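Local coordinates for protein amidase (Bacillus anthracis, PDB 5EWQ) that probably hydrolyses carboxylic acid amides to carboxylates and ammonia, as a serine-dependent enzyme of the amidase signature family, at residues Ser169-Ala172 and Asn173-Phe177; Phe199-Gly203 and Ser204-Ser208; Gly240-Pro243 and Ser244-Arg247; Glu455-Leu458 and Ser459-Gly463. One frame throughout, in Å; residues are numbered along the deposited sequence.

Overall arrangement
The four contacts follow one another along the chain and form two touching pairs in the amidase fold, which is built around a mixed eleven-stranded sheet. Interactions 1 and 2 have centres about 12 Å apart; Ser169 N lies 3.1 Å from Ser204 O, a probable hydrogen bond that ties the turn at 169-177 to the serine-rich loop leading into helix 206-213. Interactions 3 and 4 are about 11 Å apart between centres, where the end of strand 239-242 meets helix 457-462, which precedes the neighbouring strand 466-473. Centres of different pairs lie 19 to 21 Å apart. Interaction 2 carries the probable cis serine of the family's catalytic triad.

Interaction 1 of 4, residues Ser169-Ala172 and Asn173-Phe177; sequences SEWA and NYLSF
The carbonyls of Ser169 and Glu170 turn back to the N-H groups of Asn173 and Tyr174 through a single turn of left-handed helix, recognisable from the positive phi and psi of Trp171, Ala172 and Asn173 in succession. Two backbone hydrogen bonds between residues four apart hold it. Tyr174 N reaches Glu170 O at 3.3 Å, in the carbonyl plane and fairly straight, with an N-H...O angle of 165°. Asn173 N bonds to Ser169 O at 3.2 Å quite differently: it sits above the carbonyl plane, not on a lone pair.

Van der Waals contacts gather at Leu175, whose two methyls divide the work. CD1 makes an apolar contact with the indole at Trp171 CD1, 3.8 Å away, approaching the ring obliquely, while CD2 lies against the carboxylate end of Glu170. The glutamate gets there with an extended chain, CG anti to the backbone N (chi1 -172°), and its OE2 is hydrogen-bonded to Gly185 N, which fixes the far end of the chain. Around the turn, Ser169 OG is bonded to Gly182 N, and Phe367 of helix 360-377 packs edge-to-face with the Trp171 ring. The turn thus joins the short hairpin that opens with strand 183-184 to the helical cover formed by 360-377 and 406-412.

Closer to the backbone, Trp171 CB rests against the Tyr174 carbonyl, 3.7 Å from Tyr174 O, and Tyr174 CB lies 3.3 Å from Trp171 O.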
loop_
_atom_site.group_PDB
_atom_site.type_symbol
_atom_site.label_atom_id
_atom_site.label_comp_id
_atom_site.label_asym_id
_atom_site.label_seq_id
_atom_site.Cartn_x
_atom_site.Cartn_y
_atom_site.Cartn_z
ATOM N N SER A 169 -7.858 -2.447 6.570
ATOM C CA SER A 169 -8.177 -3.376 7.641
ATOM C C SER A 169 -7.771 -2.721 8.954
ATOM O O SER A 169 -6.628 -2.290 9.106
ATOM C CB SER A 169 -7.460 -4.712 7.446
ATOM O OG SER A 169 -7.801 -5.296 6.203
ATOM N N GLU A 170 -8.714 -2.633 9.888
ATOM C CA GLU A 170 -8.509 -1.898 11.134
ATOM C C GLU A 170 -7.281 -2.391 11.896
ATOM O O GLU A 170 -7.043 -3.595 11.992
ATOM C CB GLU A 170 -9.756 -1.996 12.017
ATOM C CG GLU A 170 -9.720 -1.106 13.248
ATOM C CD GLU A 170 -11.066 -1.010 13.938
ATOM O OE1 GLU A 170 -11.127 -0.444 15.049
ATOM O OE2 GLU A 170 -12.065 -1.496 13.367
ATOM N N TRP A 171 -6.508 -1.444 12.422
ATOM C CA TRP A 171 -5.253 -1.726 13.120
ATOM C C TRP A 171 -4.284 -2.532 12.260
ATOM O O TRP A 171 -3.569 -3.397 12.769
ATOM C CB TRP A 171 -5.513 -2.466 14.436
ATOM C CG TRP A 171 -6.118 -1.609 15.504
ATOM C CD1 TRP A 171 -7.342 -1.766 16.087
ATOM C CD2 TRP A 171 -5.529 -0.454 16.113
ATOM N NE1 TRP A 171 -7.549 -0.784 17.026
ATOM C CE2 TRP A 171 -6.449 0.033 17.062
ATOM C CE3 TRP A 171 -4.310 0.214 15.952
ATOM C CZ2 TRP A 171 -6.194 1.160 17.840
ATOM C CZ3 TRP A 171 -4.057 1.331 16.729
ATOM C CH2 TRP A 171 -4.994 1.792 17.662
ATOM N N ALA A 172 -4.264 -2.231 10.964
ATOM C CA ALA A 172 -3.439 -2.945 9.992
ATOM C C ALA A 172 -3.693 -4.445 10.065
ATOM O O ALA A 172 -2.756 -5.244 10.096
ATOM C CB ALA A 172 -1.965 -2.639 10.210
ATOM N N ASN A 173 -4.974 -4.807 10.097
ATOM C CA ASN A 173 -5.414 -6.192 10.249
ATOM C C ASN A 173 -4.868 -6.833 11.521
ATOM O O ASN A 173 -4.144 -7.828 11.470
ATOM C CB ASN A 173 -5.016 -7.026 9.030
ATOM C CG ASN A 173 -5.698 -8.381 9.005
ATOM O OD1 ASN A 173 -6.802 -8.542 9.530
ATOM N ND2 ASN A 173 -5.043 -9.365 8.399
ATOM N N TYR A 174 -5.213 -6.250 12.664
ATOM C CA TYR A 174 -4.833 -6.820 13.950
ATOM C C TYR A 174 -5.879 -6.488 15.007
ATOM O O TYR A 174 -5.590 -5.815 15.994
ATOM C CB TYR A 174 -3.457 -6.314 14.385
ATOM C CG TYR A 174 -2.772 -7.217 15.387
ATOM C CD1 TYR A 174 -2.182 -8.407 14.981
ATOM C CD2 TYR A 174 -2.714 -6.882 16.734
ATOM C CE1 TYR A 174 -1.555 -9.240 15.887
ATOM C CE2 TYR A 174 -2.087 -7.711 17.649
ATOM C CZ TYR A 174 -1.511 -8.887 17.218
ATOM O OH TYR A 174 -0.886 -9.717 18.120
ATOM N N LEU A 175 -7.099 -6.968 14.786
ATOM C CA LEU A 175 -8.197 -6.728 15.711
ATOM C C LEU A 175 -8.811 -8.051 16.163
ATOM O O LEU A 175 -8.919 -8.316 17.359
ATOM C CB LEU A 175 -9.255 -5.836 15.060
ATOM C CG LEU A 175 -10.326 -5.263 15.986
ATOM C CD1 LEU A 175 -9.677 -4.563 17.165
ATOM C CD2 LEU A 175 -11.233 -4.306 15.227
ATOM N N SER A 176 -9.204 -8.879 15.201
ATOM C CA SER A 176 -9.736 -10.205 15.497
ATOM C C SER A 176 -9.516 -11.156 14.326
ATOM O O SER A 176 -9.244 -10.723 13.205
ATOM C CB SER A 176 -11.225 -10.131 15.838
ATOM O OG SER A 176 -12.005 -9.934 14.672
ATOM N N PHE A 177 -9.644 -12.451 14.591
ATOM C CA PHE A 177 -9.408 -13.473 13.578
ATOM C C PHE A 177 -10.583 -13.598 12.611
ATOM O O PHE A 177 -10.447 -14.164 11.526
ATOM C CB PHE A 177 -9.143 -14.829 14.237
ATOM C CG PHE A 177 -8.026 -14.813 15.243
ATOM C CD1 PHE A 177 -6.713 -15.002 14.846
ATOM C CD2 PHE A 177 -8.293 -14.624 16.591
ATOM C CE1 PHE A 177 -5.685 -14.994 15.771
ATOM C CE2 PHE A 177 -7.268 -14.614 17.521
ATOM C CZ PHE A 177 -5.963 -14.801 17.111
#

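Interaction 2 of 4, residues Phe199-Gly203 and Ser204-Ser208; sequences FDTSG and SSSGS
Gly203 joins Ser204 through a cis peptide in the serine-rich loop of the amidase signature fold, bringing Gly203 CA and Ser204 CA to 2.8 Å. The Ser204 hydroxyl is hydrogen-bonded to Lys122 NZ and Ser228 OG, a network consistent with the Ser-cisSer-Lys triad of the family, in which the cis serine bridges the lysine and the nucleophilic serine.

Ser205 is the centre of an inverse gamma turn, where Ser206 N makes a weak 3.0 Å bond back to Ser204 O. The Ser205 hydroxyl is bonded to Lys122 NZ as well, and to Thr223 N and Ser228 O, consistent with a part in placing the lysine.

Ser206, where the chain enters helix 206-213, folds back over the preceding loop. Its CB makes the contact, lying against two oxygens, 3.5 Å from Ser202 O and 3.6 Å from Thr201 OG1; its hydroxyl is bonded to Asn190 OD1. The two oxygens under CB are themselves joined, with Thr201 OG1 donating to Ser202 O at 3.1 Å, in the carbonyl plane and on a lone pair.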
loop_
_atom_site.group_PDB
_atom_site.type_symbol
_atom_site.label_atom_id
_atom_site.label_comp_id
_atom_site.label_asym_id
_atom_site.label_seq_id
_atom_site.Cartn_x
_atom_site.Cartn_y
_atom_site.Cartn_z
ATOM N N PHE A 199 -15.223 -11.057 -4.714
ATOM C CA PHE A 199 -13.786 -11.133 -4.481
ATOM C C PHE A 199 -13.385 -10.332 -3.249
ATOM O O PHE A 199 -13.799 -9.184 -3.086
ATOM C CB PHE A 199 -13.014 -10.623 -5.703
ATOM C CG PHE A 199 -13.329 -11.358 -6.974
ATOM C CD1 PHE A 199 -13.636 -12.709 -6.955
ATOM C CD2 PHE A 199 -13.322 -10.695 -8.190
ATOM C CE1 PHE A 199 -13.927 -13.385 -8.125
ATOM C CE2 PHE A 199 -13.610 -11.365 -9.364
ATOM C CZ PHE A 199 -13.915 -12.713 -9.331
ATOM N N ASP A 200 -12.580 -10.938 -2.382
ATOM C CA ASP A 200 -12.034 -10.225 -1.236
ATOM C C ASP A 200 -11.078 -9.138 -1.709
ATOM O O ASP A 200 -10.601 -9.170 -2.842
ATOM C CB ASP A 200 -11.318 -11.185 -0.282
ATOM C CG ASP A 200 -12.176 -11.571 0.910
ATOM O OD1 ASP A 200 -12.200 -10.806 1.897
ATOM O OD2 ASP A 200 -12.824 -12.639 0.860
ATOM N N THR A 201 -10.809 -8.170 -0.841
ATOM C CA THR A 201 -9.902 -7.080 -1.177
ATOM C C THR A 201 -8.494 -7.362 -0.681
ATOM O O THR A 201 -7.540 -6.704 -1.097
ATOM C CB THR A 201 -10.370 -5.749 -0.571
ATOM O OG1 THR A 201 -10.423 -5.868 0.856
ATOM C CG2 THR A 201 -11.741 -5.382 -1.090
ATOM N N SER A 202 -8.385 -8.341 0.215
ATOM C CA SER A 202 -7.163 -8.602 0.974
ATOM C C SER A 202 -6.804 -7.380 1.815
ATOM O O SER A 202 -7.526 -6.381 1.818
ATOM C CB SER A 202 -6.003 -8.987 0.053
ATOM O OG SER A 202 -4.816 -9.192 0.797
ATOM N N GLY A 203 -5.697 -7.458 2.543
ATOM C CA GLY A 203 -5.318 -6.371 3.424
ATOM C C GLY A 203 -3.835 -6.310 3.715
ATOM O O GLY A 203 -3.066 -7.143 3.237
ATOM N N SER A 204 -3.434 -5.327 4.515
ATOM C CA SER A 204 -4.379 -4.397 5.126
ATOM C C SER A 204 -4.531 -3.104 4.324
ATOM O O SER A 204 -5.399 -2.285 4.624
ATOM C CB SER A 204 -3.948 -4.070 6.555
ATOM O OG SER A 204 -2.692 -3.414 6.569
ATOM N N SER A 205 -3.692 -2.923 3.310
ATOM C CA SER A 205 -3.773 -1.735 2.465
ATOM C C SER A 205 -4.773 -1.936 1.331
ATOM O O SER A 205 -4.428 -1.814 0.155
ATOM C CB SER A 205 -2.397 -1.381 1.896
ATOM O OG SER A 205 -1.440 -1.236 2.930
ATOM N N SER A 206 -6.013 -2.244 1.695
ATOM C CA SER A 206 -7.067 -2.490 0.717
ATOM C C SER A 206 -7.411 -1.230 -0.071
ATOM O O SER A 206 -7.421 -1.240 -1.302
ATOM C CB SER A 206 -8.321 -3.027 1.410
ATOM O OG SER A 206 -8.810 -2.101 2.367
ATOM N N GLY A 207 -7.692 -0.147 0.648
ATOM C CA GLY A 207 -8.077 1.110 0.031
ATOM C C GLY A 207 -6.999 1.723 -0.842
ATOM O O GLY A 207 -7.296 2.312 -1.881
ATOM N N SER A 208 -5.747 1.592 -0.417
ATOM C CA SER A 208 -4.626 2.131 -1.176
ATOM C C SER A 208 -4.480 1.406 -2.509
ATOM O O SER A 208 -3.975 1.967 -3.478
ATOM C CB SER A 208 -3.331 2.027 -0.370
ATOM O OG SER A 208 -3.411 2.795 0.819
#

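Interaction 3 of 4, residues Gly240-Pro243 and Ser244-Arg247; sequences GLRP and SLGR
The guanidinium of Arg242 meets Leu245 obliquely, with the leucine methyl CD2 3.5 Å from Arg242 NH2 and Leu245 CG close behind at 3.8 Å from the same nitrogen. An extended arginine chain, CG anti to the backbone N (chi1 171°), carries the group out from the end of strand 239-242 to the leucine. NH2 is hydrogen-bonded to Leu260 O, and NH1 forms a long, weak ion pair with Glu224 OE2. The puckered Pro243 ring touches across the contact through CB, which lies 4.0 Å from Arg247 CB.

The chain turns sharply after the strand. Arg247 N bonds to Ser244 O at 2.8 Å, closing a beta turn with Leu245 and Gly246 in its middle; Gly246 has a phi of 134°, well into positive values. The reversal brings Arg247 CB back to Pro243 CB. Beyond CB the Arg247 chain bends at chi2 and heads away from the proline, its NH2 finding Tyr301 OH. Glu491 serves both ends of the turn, OE2 accepting the backbone N-H of Ser244 and OE1 forming a long, weak ion pair with Arg247 NE.

Since Arg242 is buried, its charge is probably met partly by the Leu260 carbonyl and partly by the distant Glu224; Ala460 O also lies close, 2.8 Å from Arg242 NH2. Leu245, by contrast, supplies an apolar neighbour that makes no polar bond with the guanidinium.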
loop_
_atom_site.group_PDB
_atom_site.type_symbol
_atom_site.label_atom_id
_atom_site.label_comp_id
_atom_site.label_asym_id
_atom_site.label_seq_id
_atom_site.Cartn_x
_atom_site.Cartn_y
_atom_site.Cartn_z
ATOM N N GLY A 240 2.487 -2.963 -6.173
ATOM C CA GLY A 240 2.783 -2.625 -4.793
ATOM C C GLY A 240 4.198 -3.002 -4.401
ATOM O O GLY A 240 4.663 -4.100 -4.706
ATOM N N LEU A 241 4.887 -2.091 -3.722
ATOM C CA LEU A 241 6.269 -2.328 -3.317
ATOM C C LEU A 241 6.464 -2.233 -1.809
ATOM O O LEU A 241 6.045 -1.263 -1.181
ATOM C CB LEU A 241 7.209 -1.335 -4.005
ATOM C CG LEU A 241 8.656 -1.354 -3.499
ATOM C CD1 LEU A 241 9.473 -2.433 -4.196
ATOM C CD2 LEU A 241 9.318 0.007 -3.644
ATOM N N ARG A 242 7.098 -3.249 -1.233
ATOM C CA ARG A 242 7.581 -3.166 0.140
ATOM C C ARG A 242 9.071 -2.858 0.118
ATOM O O ARG A 242 9.862 -3.667 -0.360
ATOM C CB ARG A 242 7.322 -4.464 0.906
ATOM C CG ARG A 242 8.002 -4.504 2.270
ATOM C CD ARG A 242 7.975 -5.895 2.883
ATOM N NE ARG A 242 8.768 -5.963 4.107
ATOM C CZ ARG A 242 8.274 -5.793 5.329
ATOM N NH1 ARG A 242 6.983 -5.550 5.496
ATOM N NH2 ARG A 242 9.069 -5.870 6.386
ATOM N N PRO A 243 9.458 -1.682 0.627
ATOM C CA PRO A 243 10.871 -1.292 0.618
ATOM C C PRO A 243 11.685 -2.054 1.658
ATOM O O PRO A 243 11.114 -2.751 2.498
ATOM C CB PRO A 243 10.820 0.200 0.951
ATOM C CG PRO A 243 9.594 0.343 1.781
ATOM C CD PRO A 243 8.602 -0.647 1.233
ATOM N N SER A 244 13.006 -1.925 1.593
ATOM C CA SER A 244 13.879 -2.547 2.581
ATOM C C SER A 244 13.684 -1.882 3.937
ATOM O O SER A 244 13.480 -0.671 4.015
ATOM C CB SER A 244 15.343 -2.453 2.148
ATOM O OG SER A 244 15.535 -3.023 0.866
ATOM N N LEU A 245 13.740 -2.678 5.001
ATOM C CA LEU A 245 13.587 -2.150 6.352
ATOM C C LEU A 245 14.712 -1.175 6.681
ATOM O O LEU A 245 15.798 -1.577 7.096
ATOM C CB LEU A 245 13.550 -3.285 7.376
ATOM C CG LEU A 245 12.275 -4.131 7.382
ATOM C CD1 LEU A 245 12.344 -5.207 8.453
ATOM C CD2 LEU A 245 11.051 -3.250 7.580
ATOM N N GLY A 246 14.435 0.111 6.487
ATOM C CA GLY A 246 15.418 1.155 6.708
ATOM C C GLY A 246 15.425 2.152 5.567
ATOM O O GLY A 246 15.976 3.247 5.685
ATOM N N ARG A 247 14.804 1.769 4.457
ATOM C CA ARG A 247 14.750 2.613 3.269
ATOM C C ARG A 247 13.774 3.772 3.458
ATOM O O ARG A 247 14.059 4.906 3.073
ATOM C CB ARG A 247 14.346 1.785 2.048
ATOM C CG ARG A 247 14.877 2.308 0.724
ATOM C CD ARG A 247 16.352 1.977 0.558
ATOM N NE ARG A 247 16.813 2.197 -0.811
ATOM C CZ ARG A 247 18.017 1.854 -1.257
ATOM N NH1 ARG A 247 18.887 1.272 -0.443
ATOM N NH2 ARG A 247 18.350 2.090 -2.519
#

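Interaction 4 of 4, residues Glu455-Leu458 and Ser459-Gly463; sequences EVLL and SAVAG
Val456 and Ala460 begin the backbone bonding between residues four apart: Ala460 N donates to Val456 O at 3.0 Å, nearly along the C=O axis. Leu458 O receives Ala462 N at the same 3.0 Å, with an N-H...O angle of 161°, whereas the bond between them, from Val461 N to Leu457 O, is weak at 3.4 Å. Gly463 then leaves the helix with a phi of 87°, its N making weak bonds back to Ser459 O and Ala460 O.

These bonds make up helix 457-462, a short right-handed alpha helix that follows strand 447-451 and precedes strand 466-473 along the chain. One of its sides packs on the long helix 418-437: Leu458 touches Glu435 and Leu436, Val461 touches Ser428, and Ala462 touches Ala432. Val456 instead turns to Met450 of strand 447-451 and to Glu224.

Along the helix itself, side chains four residues apart meet loosely. Leu457 CD1 comes within 4.3 Å of Val461 CG2. That valine methyl, anti to its own carbonyl carbon, is placed back along the helix over the preceding turn, where it also lies on Leu457 O. Similarly, Val456 CG1 comes to 4.5 Å from Ala460 CB.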
loop_
_atom_site.group_PDB
_atom_site.type_symbol
_atom_site.label_atom_id
_atom_site.label_comp_id
_atom_site.label_asym_id
_atom_site.label_seq_id
_atom_site.Cartn_x
_atom_site.Cartn_y
_atom_site.Cartn_z
ATOM N N GLU A 455 4.410 -16.509 -0.009
ATOM C CA GLU A 455 5.720 -16.516 0.638
ATOM C C GLU A 455 6.185 -15.108 1.004
ATOM O O GLU A 455 7.108 -14.574 0.390
ATOM C CB GLU A 455 6.761 -17.183 -0.268
ATOM C CG GLU A 455 6.415 -18.603 -0.690
ATOM C CD GLU A 455 6.368 -19.568 0.478
ATOM O OE1 GLU A 455 7.113 -19.359 1.458
ATOM O OE2 GLU A 455 5.580 -20.537 0.417
ATOM N N VAL A 456 5.554 -14.516 2.012
ATOM C CA VAL A 456 5.889 -13.157 2.429
ATOM C C VAL A 456 6.567 -13.143 3.796
ATOM O O VAL A 456 7.309 -12.216 4.122
ATOM C CB VAL A 456 4.634 -12.263 2.476
ATOM C CG1 VAL A 456 5.022 -10.801 2.635
ATOM C CG2 VAL A 456 3.814 -12.449 1.220
ATOM N N LEU A 457 6.314 -14.185 4.584
ATOM C CA LEU A 457 6.821 -14.281 5.952
ATOM C C LEU A 457 8.329 -14.070 6.056
ATOM O O LEU A 457 8.802 -13.341 6.927
ATOM C CB LEU A 457 6.456 -15.642 6.551
ATOM C CG LEU A 457 7.020 -15.949 7.940
ATOM C CD1 LEU A 457 6.565 -14.908 8.948
ATOM C CD2 LEU A 457 6.619 -17.347 8.389
ATOM N N LEU A 458 9.080 -14.702 5.160
ATOM C CA LEU A 458 10.537 -14.656 5.219
ATOM C C LEU A 458 11.096 -13.308 4.773
ATOM O O LEU A 458 11.955 -12.733 5.441
ATOM C CB LEU A 458 11.134 -15.774 4.365
ATOM C CG LEU A 458 10.666 -17.191 4.705
ATOM C CD1 LEU A 458 11.387 -18.216 3.847
ATOM C CD2 LEU A 458 10.872 -17.485 6.180
ATOM N N SER A 459 10.609 -12.808 3.642
ATOM C CA SER A 459 11.120 -11.566 3.070
ATOM C C SER A 459 10.777 -10.348 3.925
ATOM O O SER A 459 11.492 -9.345 3.903
ATOM C CB SER A 459 10.583 -11.376 1.649
ATOM O OG SER A 459 9.166 -11.382 1.630
ATOM N N ALA A 460 9.684 -10.438 4.675
ATOM C CA ALA A 460 9.254 -9.337 5.531
ATOM C C ALA A 460 10.131 -9.238 6.777
ATOM O O ALA A 460 10.539 -8.146 7.173
ATOM C CB ALA A 460 7.795 -9.507 5.923
ATOM N N VAL A 461 10.416 -10.383 7.387
ATOM C CA VAL A 461 11.243 -10.430 8.588
ATOM C C VAL A 461 12.698 -10.096 8.268
ATOM O O VAL A 461 13.352 -9.352 9.000
ATOM C CB VAL A 461 11.172 -11.817 9.263
ATOM C CG1 VAL A 461 12.160 -11.910 10.414
ATOM C CG2 VAL A 461 9.757 -12.095 9.747
ATOM N N ALA A 462 13.193 -10.640 7.161
ATOM C CA ALA A 462 14.575 -10.424 6.752
ATOM C C ALA A 462 14.804 -8.992 6.271
ATOM O O ALA A 462 15.942 -8.527 6.202
ATOM C CB ALA A 462 14.962 -11.415 5.667
ATOM N N GLY A 463 13.721 -8.298 5.940
ATOM C CA GLY A 463 13.805 -6.911 5.520
ATOM C C GLY A 463 14.057 -6.744 4.035
ATOM O O GLY A 463 14.337 -5.641 3.564
#